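Local coordinates for uncharacterized protein (Pseudomonas aeruginosa PAO1, PDB 6TCB) that is of unknown function but binds calcium and forms a two-chain assembly of small subunits, each with three helices and a short antiparallel sheet, at residues 38-41 with 42-46; 8-11 with 12-15; 76-79 with 80-84; 69-72 with 73-77. One frame throughout, in Å; residues are numbered along the deposited sequence.

Contact 1 of 4, residues 38-41 with 42-46; sequences NAYL and NARGQ
One face of the Y40 ring carries the R44 side chain: R44 CG sits 3.9 Å from the ring centroid, 11° off the ring normal, a CH-pi contact over the middle of the ring. R44 CD follows across the CZ and CE1 side, and the guanidinium, its plane turned 76° to the ring, meets Y40 OH at its edge through NH2 at 3.5 Å. With CG anti to the backbone N, the Y40 side chain runs alongside that of R44. F7 of helix 3-18 stacks edge-to-face with the same ring. The two amides of N38 and N42 stand almost perpendicular, 81° apart. N42 ND2 turns back to N38 O at 2.9 Å, above the carbonyl plane, while N42 N reaches the same oxygen from the opposite face at 3.1 Å. A second bond ties N42 ND2 to S48 O, and N38 OD1 pairs with S48 OG, so both amides join the helix to the start of strand 48-53. L53 and E54 of the second subunit pack on N38 and N42, respectively. Past A43 the chain leaves the helix: Q46 N bonds to L41 O at 2.9 Å and G45 N to N42 O at 3.2 Å. G45, at positive phi, is the C-prime residue of the Schellman motif that ends helix 33-43.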
ATOM      1  N   ASN A  38      -7.851  -3.427   5.409  1.00  7.76           N
ATOM      2  CA  ASN A  38      -6.669  -4.215   5.740  1.00  8.46           C
ATOM      3  C   ASN A  38      -6.591  -4.501   7.235  1.00  8.96           C
ATOM      4  O   ASN A  38      -6.185  -5.598   7.643  1.00  9.18           O
ATOM      5  CB  ASN A  38      -5.394  -3.547   5.242  1.00  9.19           C
ATOM      6  CG  ASN A  38      -4.287  -4.542   5.059  1.00  9.77           C
ATOM      7  OD1 ASN A  38      -4.397  -5.452   4.240  1.00 10.62           O
ATOM      8  ND2 ASN A  38      -3.220  -4.394   5.827  1.00 11.27           N
ATOM      9  N   ALA A  39      -7.001  -3.540   8.064  1.00  9.44           N
ATOM     10  CA  ALA A  39      -7.048  -3.788   9.502  1.00 10.49           C
ATOM     11  C   ALA A  39      -8.076  -4.860   9.836  1.00 10.68           C
ATOM     12  O   ALA A  39      -7.866  -5.672  10.745  1.00 11.23           O
ATOM     13  CB  ALA A  39      -7.357  -2.488  10.249  1.00 10.80           C
ATOM     14  N   TYR A  40      -9.200  -4.870   9.111  1.00 10.20           N
ATOM     15  CA  TYR A  40     -10.237  -5.871   9.306  1.00  9.68           C
ATOM     16  C   TYR A  40      -9.716  -7.259   8.970  1.00  9.25           C
ATOM     17  O   TYR A  40      -9.889  -8.206   9.743  1.00  9.31           O
ATOM     18  CB  TYR A  40     -11.445  -5.532   8.420  1.00 10.66           C
ATOM     19  CG  TYR A  40     -12.671  -6.369   8.704  1.00 11.38           C
ATOM     20  CD1 TYR A  40     -13.441  -6.135   9.829  1.00 11.90           C
ATOM     21  CD2 TYR A  40     -13.062  -7.391   7.847  1.00 12.24           C
ATOM     22  CE1 TYR A  40     -14.573  -6.906  10.112  1.00 12.80           C
ATOM     23  CE2 TYR A  40     -14.172  -8.158   8.121  1.00 13.39           C
ATOM     24  CZ  TYR A  40     -14.926  -7.908   9.244  1.00 14.61           C
ATOM     25  OH  TYR A  40     -16.039  -8.674   9.501  1.00 18.31           O
ATOM     26  N   LEU A  41      -9.079  -7.398   7.805  1.00  8.50           N
ATOM     27  CA  LEU A  41      -8.497  -8.683   7.430  1.00  8.69           C
ATOM     28  C   LEU A  41      -7.547  -9.190   8.510  1.00  8.93           C
ATOM     29  O   LEU A  41      -7.646 -10.336   8.958  1.00  9.16           O
ATOM     30  CB  LEU A  41      -7.755  -8.544   6.100  1.00  8.50           C
ATOM     31  CG  LEU A  41      -8.632  -8.372   4.859  1.00  8.61           C
ATOM     32  CD1 LEU A  41      -7.758  -8.008   3.685  1.00  8.95           C
ATOM     33  CD2 LEU A  41      -9.477  -9.609   4.559  1.00 10.06           C
ATOM     34  N   ASN A  42      -6.634  -8.333   8.966  1.00  9.70           N
ATOM     35  CA  ASN A  42      -5.655  -8.763   9.962  1.00 10.68           C
ATOM     36  C   ASN A  42      -6.321  -9.107  11.286  1.00 12.28           C
ATOM     37  O   ASN A  42      -5.958 -10.099  11.925  1.00 13.71           O
ATOM     38  CB  ASN A  42      -4.564  -7.699  10.125  1.00 11.03           C
ATOM     39  CG  ASN A  42      -3.549  -7.735   8.992  1.00 12.33           C
ATOM     40  OD1 ASN A  42      -2.764  -8.677   8.878  1.00 14.19           O
ATOM     41  ND2 ASN A  42      -3.566  -6.726   8.147  1.00 12.68           N
ATOM     42  N   ALA A  43      -7.314  -8.325  11.702  1.00 11.42           N
ATOM     43  CA  ALA A  43      -7.994  -8.628  12.957  1.00 13.13           C
ATOM     44  C   ALA A  43      -8.730  -9.957  12.897  1.00 15.33           C
ATOM     45  O   ALA A  43      -8.825 -10.656  13.915  1.00 17.32           O
ATOM     46  CB  ALA A  43      -8.978  -7.508  13.290  1.00 13.44           C
ATOM     47  N   ARG A  44      -9.268 -10.318  11.725  1.00 15.15           N
ATOM     48  CA  ARG A  44     -10.039 -11.536  11.550  1.00 16.16           C
ATOM     49  C   ARG A  44      -9.167 -12.737  11.186  1.00 17.42           C
ATOM     50  O   ARG A  44      -9.702 -13.776  10.783  1.00 22.51           O
ATOM     51  CB  ARG A  44     -11.116 -11.356  10.475  1.00 20.10           C
ATOM     52  CG  ARG A  44     -12.050 -10.168  10.623  1.00 27.61           C
ATOM     53  CD  ARG A  44     -12.928 -10.230  11.857  1.00 36.31           C
ATOM     54  NE  ARG A  44     -13.284 -11.582  12.271  1.00 43.51           N
ATOM     55  CZ  ARG A  44     -14.298 -12.285  11.776  1.00 49.00           C
ATOM     56  NH1 ARG A  44     -14.540 -13.503  12.242  1.00 52.21           N
ATOM     57  NH2 ARG A  44     -15.064 -11.783  10.815  1.00 49.42           N
ATOM     58  N   GLY A  45      -7.845 -12.610  11.289  1.00 16.16           N
ATOM     59  CA  GLY A  45      -6.954 -13.743  11.154  1.00 17.17           C
ATOM     60  C   GLY A  45      -6.413 -13.990   9.765  1.00 16.61           C
ATOM     61  O   GLY A  45      -5.856 -15.068   9.517  1.00 18.12           O
ATOM     62  N   GLN A  46      -6.544 -13.030   8.866  1.00 14.76           N
ATOM     63  CA  GLN A  46      -6.090 -13.140   7.486  1.00 15.83           C
ATOM     64  C   GLN A  46      -4.960 -12.138   7.310  1.00 17.02           C
ATOM     65  O   GLN A  46      -5.198 -10.981   6.958  1.00 17.19           O
ATOM     66  CB  GLN A  46      -7.237 -12.831   6.531  1.00 16.79           C
ATOM     67  CG  GLN A  46      -8.361 -13.841   6.570  1.00 20.15           C
ATOM     68  CD  GLN A  46      -7.895 -15.232   6.199  1.00 22.79           C
ATOM     69  OE1 GLN A  46      -7.279 -15.437   5.154  1.00 22.28           O
ATOM     70  NE2 GLN A  46      -8.198 -16.198   7.048  1.00 24.75           N
TER

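Contact 2 of 4, residues 8-11 with 12-15; sequences EEHL and EIAK
L11 and K15, one turn apart on the amphipathic helix 3-18, form the closely packed side of this contact. In the lysine conformer described, one of two modelled, L11 CD1 lies 3.9 Å from K15 CD, and the aliphatic part of K15 also rides over the carbonyl of its partner, K15 CG coming 3.3 Å from L11 O. The leucine has CG anti to the backbone N (chi1 166°), which places its branches beside the lysine methylenes and against L41 and R44. A14, buried, touches L41 of helix 33-43 and Y24 of strand 24-25. Beneath these side chains runs regular i to i+4 bonding: K15 N to L11 O at 2.8 Å, and A14 N to H10 O at 2.9 Å, nearly straight at 172°.

The other pair is looser. H10 and I13 lie side by side and point the same way, yet their nearest approach is H10 ND1 to I13 CD1 at 4.0 Å, oblique to the imidazole. The ring is held mainly by other parts of the fold: ND1 is hydrogen-bonded to Y24 OH, and F29 meets the ring edge-to-face.

E9 and E12 face the solvent side; I13 is exposed as well, though it touches Y24. The E12 chain bends at chi2, its CG passing 3.5 Å from E8 O, and brings its carboxylate round to the lysine of the next turn. In that same conformer K15 NZ forms a salt bridge with E12 OE2 at 3.2 Å, meeting that oxygen on its syn side and 25° out of the carboxylate plane.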
ATOM      1  N   GLU A   8     -17.655  -8.040   5.990  1.00 10.29           N
ATOM      2  CA  GLU A   8     -17.732  -9.485   6.183  1.00 12.63           C
ATOM      3  C   GLU A   8     -17.754 -10.227   4.854  1.00 11.18           C
ATOM      4  O   GLU A   8     -17.075 -11.251   4.688  1.00 11.54           O
ATOM      5  CB  GLU A   8     -18.977  -9.839   6.999  1.00 20.89           C
ATOM      6  CG  GLU A   8     -18.879  -9.493   8.480  1.00 36.24           C
ATOM      7  CD  GLU A   8     -20.234  -9.345   9.161  1.00 48.53           C
ATOM      8  OE1 GLU A   8     -21.265  -9.727   8.564  1.00 52.22           O
ATOM      9  OE2 GLU A   8     -20.260  -8.836  10.302  1.00 51.78           O
ATOM     10  N   GLU A   9     -18.545  -9.749   3.899  1.00 10.48           N
ATOM     11  CA  GLU A   9     -18.644 -10.463   2.637  1.00 10.34           C
ATOM     12  C   GLU A   9     -17.361 -10.338   1.830  1.00 10.02           C
ATOM     13  O   GLU A   9     -16.930 -11.302   1.189  1.00 10.56           O
ATOM     14  CB  GLU A   9     -19.850  -9.981   1.844  1.00 11.54           C
ATOM     15  CG  GLU A   9     -21.173 -10.254   2.534  1.00 13.26           C
ATOM     16  CD  GLU A   9     -21.511 -11.725   2.716  1.00 15.27           C
ATOM     17  OE1 GLU A   9     -20.781 -12.603   2.231  1.00 15.57           O
ATOM     18  OE2 GLU A   9     -22.553 -11.980   3.357  1.00 16.79           O
ATOM     19  N   HIS A  10     -16.739  -9.158   1.829  1.00  9.57           N
ATOM     20  CA  HIS A  10     -15.455  -9.020   1.145  1.00  8.86           C
ATOM     21  C   HIS A  10     -14.358  -9.806   1.843  1.00  9.09           C
ATOM     22  O   HIS A  10     -13.431 -10.273   1.177  1.00  9.21           O
ATOM     23  CB  HIS A  10     -15.119  -7.548   0.945  1.00  9.39           C
ATOM     24  CG  HIS A  10     -15.880  -6.944  -0.188  1.00 10.39           C
ATOM     25  ND1 HIS A  10     -15.452  -7.031  -1.490  1.00 11.34           N
ATOM     26  CD2 HIS A  10     -17.102  -6.365  -0.228  1.00 11.39           C
ATOM     27  CE1 HIS A  10     -16.348  -6.466  -2.284  1.00 11.93           C
ATOM     28  NE2 HIS A  10     -17.361  -6.061  -1.544  1.00 11.56           N
ATOM     29  N   LEU A  11     -14.475 -10.026   3.154  1.00  8.69           N
ATOM     30  CA  LEU A  11     -13.543 -10.928   3.826  1.00 10.17           C
ATOM     31  C   LEU A  11     -13.671 -12.340   3.270  1.00 10.50           C
ATOM     32  O   LEU A  11     -12.670 -13.039   3.094  1.00  9.40           O
ATOM     33  CB  LEU A  11     -13.802 -10.929   5.334  1.00 11.88           C
ATOM     34  CG  LEU A  11     -13.168 -12.049   6.166  1.00 14.06           C
ATOM     35  CD1 LEU A  11     -11.669 -11.940   6.193  1.00 16.00           C
ATOM     36  CD2 LEU A  11     -13.745 -12.048   7.600  1.00 15.29           C
ATOM     37  N   GLU A  12     -14.899 -12.782   2.989  1.00 11.07           N
ATOM     38  CA  GLU A  12     -15.084 -14.130   2.460  1.00 11.45           C
ATOM     39  C   GLU A  12     -14.488 -14.254   1.064  1.00 10.75           C
ATOM     40  O   GLU A  12     -13.899 -15.280   0.718  1.00 10.91           O
ATOM     41  CB  GLU A  12     -16.561 -14.519   2.500  1.00 14.77           C
ATOM     42  CG  GLU A  12     -17.117 -14.633   3.919  1.00 18.29           C
ATOM     43  CD  GLU A  12     -16.406 -15.687   4.754  1.00 21.44           C
ATOM     44  OE1 GLU A  12     -15.873 -16.650   4.164  1.00 22.34           O
ATOM     45  OE2 GLU A  12     -16.366 -15.550   5.997  1.00 23.37           O
ATOM     46  N   ILE A  13     -14.594 -13.201   0.260  1.00 10.40           N
ATOM     47  CA  ILE A  13     -13.934 -13.204  -1.038  1.00 10.58           C
ATOM     48  C   ILE A  13     -12.420 -13.258  -0.867  1.00 10.02           C
ATOM     49  O   ILE A  13     -11.727 -14.068  -1.497  1.00 10.15           O
ATOM     50  CB  ILE A  13     -14.372 -11.982  -1.862  1.00 11.22           C
ATOM     51  CG1 ILE A  13     -15.874 -12.022  -2.118  1.00 12.79           C
ATOM     52  CG2 ILE A  13     -13.576 -11.955  -3.149  1.00 11.56           C
ATOM     53  CD1 ILE A  13     -16.444 -10.723  -2.652  1.00 13.94           C
ATOM     54  N   ALA A  14     -11.883 -12.381  -0.017  1.00  8.90           N
ATOM     55  CA  ALA A  14     -10.455 -12.388   0.262  1.00  8.65           C
ATOM     56  C   ALA A  14      -9.981 -13.759   0.720  1.00  9.61           C
ATOM     57  O   ALA A  14      -8.954 -14.254   0.252  1.00 10.10           O
ATOM     58  CB  ALA A  14     -10.130 -11.351   1.338  1.00  8.62           C
ATOM     59  N   LYS A  15     -10.725 -14.402   1.621  1.00 10.35           N
ATOM     60  CA  LYS A  15     -10.303 -15.707   2.120  0.54 12.56           C
ATOM     61  C   LYS A  15     -10.197 -16.724   0.992  1.00 11.95           C
ATOM     62  O   LYS A  15      -9.289 -17.567   0.993  1.00 12.93           O
ATOM     63  CB  LYS A  15     -11.254 -16.177   3.221  0.54 14.96           C
ATOM     64  CG  LYS A  15     -10.975 -15.470   4.542  0.54 19.11           C
ATOM     65  CD  LYS A  15     -11.973 -15.748   5.663  0.54 24.07           C
ATOM     66  CE  LYS A  15     -12.893 -16.921   5.405  0.54 28.40           C
ATOM     67  NZ  LYS A  15     -13.734 -17.186   6.614  0.54 31.85           N
TER

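Contact 3 of 4, residues 76-79 with 80-84; sequences ARAR and LREAG
R77 O receives R81 N at 2.8 Å, the shortest polar bond here, and also lies over one face of the R81 guanidinium, offset toward its rim. R81 starts with CG anti to the backbone N (chi1 -176°), and the bend at chi3 brings its head back beside R77 and the CA of A78. A water joins that head to the backbone: it accepts from R81 NH2, in the guanidinium plane, and donates to A78 O, 3.2 Å from each. A78 O also takes the amide of E82, 3.0 Å from E82 N.

R77 NH2 approaches R81 NH1 to 3.6 Å, the two guanidinium planes 62° apart. Their positive charges are gathered round acids: D57 OD2 makes salt bridges with both R77 NE and R81 NH1, and E87 OE2 makes one with R81 NE. The carboxylate of D57, shared by both heads, probably balances the neighbouring positive charges.

On the exposed side R79 and E82, each modelled in two conformers, run alongside each other in the pair described. There E82 OE1 meets the guanidinium edge in plane, 3.5 Å from R79 NH1, a long, tentative salt bridge with the carboxylate turned 89° to that plane. G84, at positive phi, closes the helix in a Schellman motif, its N bonded to R81 O at 2.9 Å.

This last part of helix 67-82 is joined by the arginine pair to D57 at the start of strand 57-62. R77 makes a cation-pi contact with W25 of strand 24-25, while L80 and R81 pack on L90 in the C-terminal tail.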
ATOM      1  N   ALA A  76       1.214  -4.555 -15.678  1.00  9.95           N
ATOM      2  CA  ALA A  76       0.464  -5.156 -16.772  1.00  9.92           C
ATOM      3  C   ALA A  76      -1.015  -4.812 -16.692  1.00  9.53           C
ATOM      4  O   ALA A  76      -1.646  -4.520 -17.713  1.00 10.12           O
ATOM      5  CB  ALA A  76       0.646  -6.675 -16.747  1.00 10.22           C
ATOM      6  N   ARG A  77      -1.592  -4.867 -15.491  1.00  8.70           N
ATOM      7  CA  ARG A  77      -2.980  -4.471 -15.302  1.00  9.56           C
ATOM      8  C   ARG A  77      -3.222  -3.055 -15.807  1.00 10.16           C
ATOM      9  O   ARG A  77      -4.257  -2.778 -16.419  1.00  9.99           O
ATOM     10  CB  ARG A  77      -3.323  -4.570 -13.811  1.00 10.39           C
ATOM     11  CG  ARG A  77      -3.432  -5.986 -13.268  1.00  9.78           C
ATOM     12  CD  ARG A  77      -3.499  -6.016 -11.763  1.00 10.25           C
ATOM     13  NE  ARG A  77      -4.606  -5.226 -11.230  1.00 10.59           N
ATOM     14  CZ  ARG A  77      -5.846  -5.672 -11.057  1.00 10.29           C
ATOM     15  NH1 ARG A  77      -6.167  -6.910 -11.399  1.00 11.24           N
ATOM     16  NH2 ARG A  77      -6.765  -4.871 -10.539  1.00 10.66           N
ATOM     17  N   ALA A  78      -2.278  -2.143 -15.558  1.00 10.23           N
ATOM     18  CA  ALA A  78      -2.479  -0.764 -15.982  1.00 11.14           C
ATOM     19  C   ALA A  78      -2.537  -0.666 -17.499  1.00 11.43           C
ATOM     20  O   ALA A  78      -3.394   0.034 -18.050  1.00 11.87           O
ATOM     21  CB  ALA A  78      -1.383   0.140 -15.421  1.00 11.07           C
ATOM     22  N   ARG A  79      -1.630  -1.348 -18.196  1.00 12.54           N
ATOM     23  CA  ARG A  79      -1.669  -1.313 -19.654  0.75 15.91           C
ATOM     24  C   ARG A  79      -2.978  -1.893 -20.176  1.00 12.11           C
ATOM     25  O   ARG A  79      -3.558  -1.367 -21.137  1.00 12.25           O
ATOM     26  CB  ARG A  79      -0.472  -2.078 -20.219  0.75 22.19           C
ATOM     27  CG  ARG A  79       0.885  -1.462 -19.886  0.75 35.71           C
ATOM     28  CD  ARG A  79       0.929   0.012 -20.260  0.75 43.51           C
ATOM     29  NE  ARG A  79       2.289   0.538 -20.316  0.75 55.11           N
ATOM     30  CZ  ARG A  79       2.590   1.805 -20.586  0.75 62.97           C
ATOM     31  NH1 ARG A  79       1.624   2.685 -20.817  0.75 64.70           N
ATOM     32  NH2 ARG A  79       3.857   2.195 -20.619  0.75 65.43           N
ATOM     33  N   LEU A  80      -3.458  -2.983 -19.577  1.00 10.37           N
ATOM     34  CA  LEU A  80      -4.671  -3.623 -20.064  1.00 10.30           C
ATOM     35  C   LEU A  80      -5.909  -2.809 -19.732  1.00 11.14           C
ATOM     36  O   LEU A  80      -6.832  -2.721 -20.554  1.00 11.01           O
ATOM     37  CB  LEU A  80      -4.739  -5.034 -19.490  1.00  9.64           C
ATOM     38  CG  LEU A  80      -3.648  -5.949 -20.062  1.00 10.78           C
ATOM     39  CD1 LEU A  80      -3.557  -7.207 -19.211  1.00 12.11           C
ATOM     40  CD2 LEU A  80      -3.912  -6.291 -21.511  1.00 11.03           C
ATOM     41  N   ARG A  81      -5.925  -2.168 -18.569  1.00 11.35           N
ATOM     42  CA  ARG A  81      -7.040  -1.301 -18.223  1.00 12.32           C
ATOM     43  C   ARG A  81      -7.122  -0.124 -19.187  1.00 13.29           C
ATOM     44  O   ARG A  81      -8.209   0.234 -19.653  1.00 13.67           O
ATOM     45  CB  ARG A  81      -6.867  -0.810 -16.789  1.00 13.16           C
ATOM     46  CG  ARG A  81      -8.038   0.031 -16.280  1.00 15.76           C
ATOM     47  CD  ARG A  81      -7.783   0.540 -14.851  1.00 18.20           C
ATOM     48  NE  ARG A  81      -7.596  -0.552 -13.898  1.00 19.07           N
ATOM     49  CZ  ARG A  81      -6.429  -0.915 -13.367  1.00 18.78           C
ATOM     50  NH1 ARG A  81      -6.390  -1.938 -12.521  1.00 18.10           N
ATOM     51  NH2 ARG A  81      -5.305  -0.267 -13.665  1.00 18.15           N
ATOM     52  N   GLU A  82      -5.988   0.492 -19.502  1.00 15.34           N
ATOM     53  CA  GLU A  82      -5.983   1.608 -20.446  0.81 19.85           C
ATOM     54  C   GLU A  82      -6.514   1.176 -21.807  1.00 17.83           C
ATOM     55  O   GLU A  82      -7.132   1.973 -22.527  1.00 19.87           O
ATOM     56  CB  GLU A  82      -4.560   2.153 -20.588  0.81 25.32           C
ATOM     57  CG  GLU A  82      -3.994   2.775 -19.312  0.81 31.58           C
ATOM     58  CD  GLU A  82      -2.474   2.899 -19.333  0.81 36.90           C
ATOM     59  OE1 GLU A  82      -1.870   2.683 -20.406  0.81 37.17           O
ATOM     60  OE2 GLU A  82      -1.881   3.202 -18.273  0.81 38.98           O
ATOM     61  N   ALA A  83      -6.267  -0.082 -22.184  1.00 14.03           N
ATOM     62  CA  ALA A  83      -6.761  -0.605 -23.452  1.00 13.69           C
ATOM     63  C   ALA A  83      -8.250  -0.923 -23.408  1.00 13.65           C
ATOM     64  O   ALA A  83      -8.812  -1.302 -24.440  1.00 15.52           O
ATOM     65  CB  ALA A  83      -6.008  -1.870 -23.869  1.00 14.14           C
ATOM     66  N   GLY A  84      -8.884  -0.819 -22.244  1.00 12.29           N
ATOM     67  CA  GLY A  84     -10.317  -0.987 -22.120  1.00 12.41           C
ATOM     68  C   GLY A  84     -10.779  -2.285 -21.497  1.00 13.31           C
ATOM     69  O   GLY A  84     -11.988  -2.520 -21.446  1.00 14.90           O
TER
HETATM   70  O   HOH W   1      -4.752   1.928 -15.903  1.00 28.92           O

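Contact 4 of 4, residues 69-72 with 73-77; sequences AVRA and TARAR
A69 meets T73 through its carbonyl, which two groups grip from opposite faces of its plane: T73 OG1 donates at 2.8 Å to A69 O, and T73 N bonds to the same oxygen at 2.9 Å. OG1 lies beside the backbone N (chi1 -58°), where it can turn back to the preceding turn; it also has the amide of L94, the C-terminal residue, as a partner. V70 gives its O to A74 N at 2.9 Å and packs its side chain on L51, L53, V59 and V61 of the sheet. Here helix 67-82 packs on the three-stranded antiparallel sheet, just after D66 and D68, which have been seen to bind calcium, though none is bound to this chain here. R71 lies alongside R75 with the guanidinium planes 22° apart. Its CG rests over one face of the R75 guanidinium, 3.9 Å from R75 CZ, and its CD is 3.6 Å from R75 NH2. The head of R71 is directed by a salt bridge from NH2 to D68 OD1 and a hydrogen bond from NH2 to C65 O of the second subunit. A72 presents its CA to the other end of the R75 guanidinium, 3.8 Å from R75 NH1, and its O accepts a weak bond from A76 N at 3.4 Å.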
ATOM      1  N   ALA A  69       6.146  -9.295  -7.107  1.00  9.58           N
ATOM      2  CA  ALA A  69       5.364  -9.896  -8.177  1.00  9.41           C
ATOM      3  C   ALA A  69       4.011  -9.212  -8.316  1.00  8.38           C
ATOM      4  O   ALA A  69       3.514  -9.036  -9.436  1.00  8.79           O
ATOM      5  CB  ALA A  69       5.198 -11.391  -7.930  1.00 10.53           C
ATOM      6  N   VAL A  70       3.410  -8.794  -7.195  1.00  8.39           N
ATOM      7  CA  VAL A  70       2.162  -8.035  -7.261  1.00  8.04           C
ATOM      8  C   VAL A  70       2.382  -6.699  -7.966  1.00  7.96           C
ATOM      9  O   VAL A  70       1.571  -6.282  -8.797  1.00  7.99           O
ATOM     10  CB  VAL A  70       1.550  -7.869  -5.859  1.00  9.20           C
ATOM     11  CG1 VAL A  70       0.305  -7.019  -5.894  1.00 10.06           C
ATOM     12  CG2 VAL A  70       1.193  -9.232  -5.297  1.00  9.66           C
ATOM     13  N   ARG A  71       3.480  -6.009  -7.650  1.00  8.43           N
ATOM     14  CA  ARG A  71       3.786  -4.756  -8.338  1.00  8.61           C
ATOM     15  C   ARG A  71       4.001  -4.981  -9.828  1.00  8.17           C
ATOM     16  O   ARG A  71       3.502  -4.208 -10.655  1.00  9.47           O
ATOM     17  CB  ARG A  71       5.002  -4.085  -7.691  1.00  9.66           C
ATOM     18  CG  ARG A  71       5.437  -2.825  -8.429  1.00 10.13           C
ATOM     19  CD  ARG A  71       6.465  -1.995  -7.666  1.00 10.27           C
ATOM     20  NE  ARG A  71       7.626  -2.790  -7.277  1.00 10.13           N
ATOM     21  CZ  ARG A  71       8.641  -2.349  -6.538  1.00 10.47           C
ATOM     22  NH1 ARG A  71       8.671  -1.103  -6.085  1.00 10.91           N
ATOM     23  NH2 ARG A  71       9.625  -3.182  -6.241  1.00 10.38           N
ATOM     24  N   ALA A  72       4.726  -6.033 -10.202  1.00  8.96           N
ATOM     25  CA  ALA A  72       4.882  -6.322 -11.623  1.00  9.57           C
ATOM     26  C   ALA A  72       3.525  -6.564 -12.274  1.00  9.04           C
ATOM     27  O   ALA A  72       3.272  -6.114 -13.399  1.00  9.76           O
ATOM     28  CB  ALA A  72       5.800  -7.527 -11.829  1.00 11.32           C
ATOM     29  N   THR A  73       2.636  -7.274 -11.574  1.00  8.47           N
ATOM     30  CA  THR A  73       1.294  -7.530 -12.088  1.00  8.39           C
ATOM     31  C   THR A  73       0.545  -6.221 -12.316  1.00  8.36           C
ATOM     32  O   THR A  73      -0.156  -6.067 -13.326  1.00  8.89           O
ATOM     33  CB  THR A  73       0.548  -8.460 -11.120  1.00  8.75           C
ATOM     34  OG1 THR A  73       1.278  -9.695 -10.951  1.00  9.28           O
ATOM     35  CG2 THR A  73      -0.854  -8.805 -11.622  1.00  8.92           C
ATOM     36  N   ALA A  74       0.700  -5.254 -11.403  1.00  8.52           N
ATOM     37  CA  ALA A  74      -0.009  -3.986 -11.538  1.00  9.32           C
ATOM     38  C   ALA A  74       0.415  -3.237 -12.790  1.00  9.19           C
ATOM     39  O   ALA A  74      -0.397  -2.527 -13.393  1.00  9.68           O
ATOM     40  CB  ALA A  74       0.241  -3.123 -10.302  1.00  9.71           C
ATOM     41  N   ARG A  75       1.686  -3.358 -13.185  1.00  9.31           N
ATOM     42  CA  ARG A  75       2.141  -2.701 -14.411  1.00 10.24           C
ATOM     43  C   ARG A  75       1.389  -3.242 -15.620  1.00  9.81           C
ATOM     44  O   ARG A  75       0.943  -2.481 -16.488  1.00 10.09           O
ATOM     45  CB  ARG A  75       3.653  -2.892 -14.577  1.00 11.78           C
ATOM     46  CG  ARG A  75       4.466  -2.286 -13.446  1.00 15.27           C
ATOM     47  CD  ARG A  75       5.961  -2.398 -13.682  1.00 21.15           C
ATOM     48  NE  ARG A  75       6.717  -1.800 -12.587  1.00 25.18           N
ATOM     49  CZ  ARG A  75       7.514  -2.465 -11.752  1.00 25.78           C
ATOM     50  NH1 ARG A  75       7.687  -3.779 -11.865  1.00 26.05           N
ATOM     51  NH2 ARG A  75       8.153  -1.796 -10.800  1.00 25.23           N
ATOM     52  N   ALA A  76       1.214  -4.555 -15.678  1.00  9.95           N
ATOM     53  CA  ALA A  76       0.464  -5.156 -16.772  1.00  9.92           C
ATOM     54  C   ALA A  76      -1.015  -4.812 -16.692  1.00  9.53           C
ATOM     55  O   ALA A  76      -1.646  -4.520 -17.713  1.00 10.12           O
ATOM     56  CB  ALA A  76       0.646  -6.675 -16.747  1.00 10.22           C
ATOM     57  N   ARG A  77      -1.592  -4.867 -15.491  1.00  8.70           N
ATOM     58  CA  ARG A  77      -2.980  -4.471 -15.302  1.00  9.56           C
ATOM     59  C   ARG A  77      -3.222  -3.055 -15.807  1.00 10.16           C
ATOM     60  O   ARG A  77      -4.257  -2.778 -16.419  1.00  9.99           O
ATOM     61  CB  ARG A  77      -3.323  -4.570 -13.811  1.00 10.39           C
ATOM     62  CG  ARG A  77      -3.432  -5.986 -13.268  1.00  9.78           C
ATOM     63  CD  ARG A  77      -3.499  -6.016 -11.763  1.00 10.25           C
ATOM     64  NE  ARG A  77      -4.606  -5.226 -11.230  1.00 10.59           N
ATOM     65  CZ  ARG A  77      -5.846  -5.672 -11.057  1.00 10.29           C
ATOM     66  NH1 ARG A  77      -6.167  -6.910 -11.399  1.00 11.24           N
ATOM     67  NH2 ARG A  77      -6.765  -4.871 -10.539  1.00 10.66           N
TER

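Along the chain the order is contact 2 on helix 3-18, contact 1 at the end of helix 33-43, then contacts 4 and 3 on successive turns of helix 67-82, where they share A76 and R77. Contacts 1 and 2 have centres about 10 Å apart and touch where the first two helices pack together, as in L41 CD2 to L11 CD1 at 3.6 Å. Contacts 3 and 4, with centres about 11 Å apart, lie on the opposite side of the chain's centre from contacts 1 and 2; contacts 1 and 3 are about 30 Å apart between centres. Contacts 1 and 4 both reach the second subunit, so the dimer interface draws on helices 33-43 and 67-82.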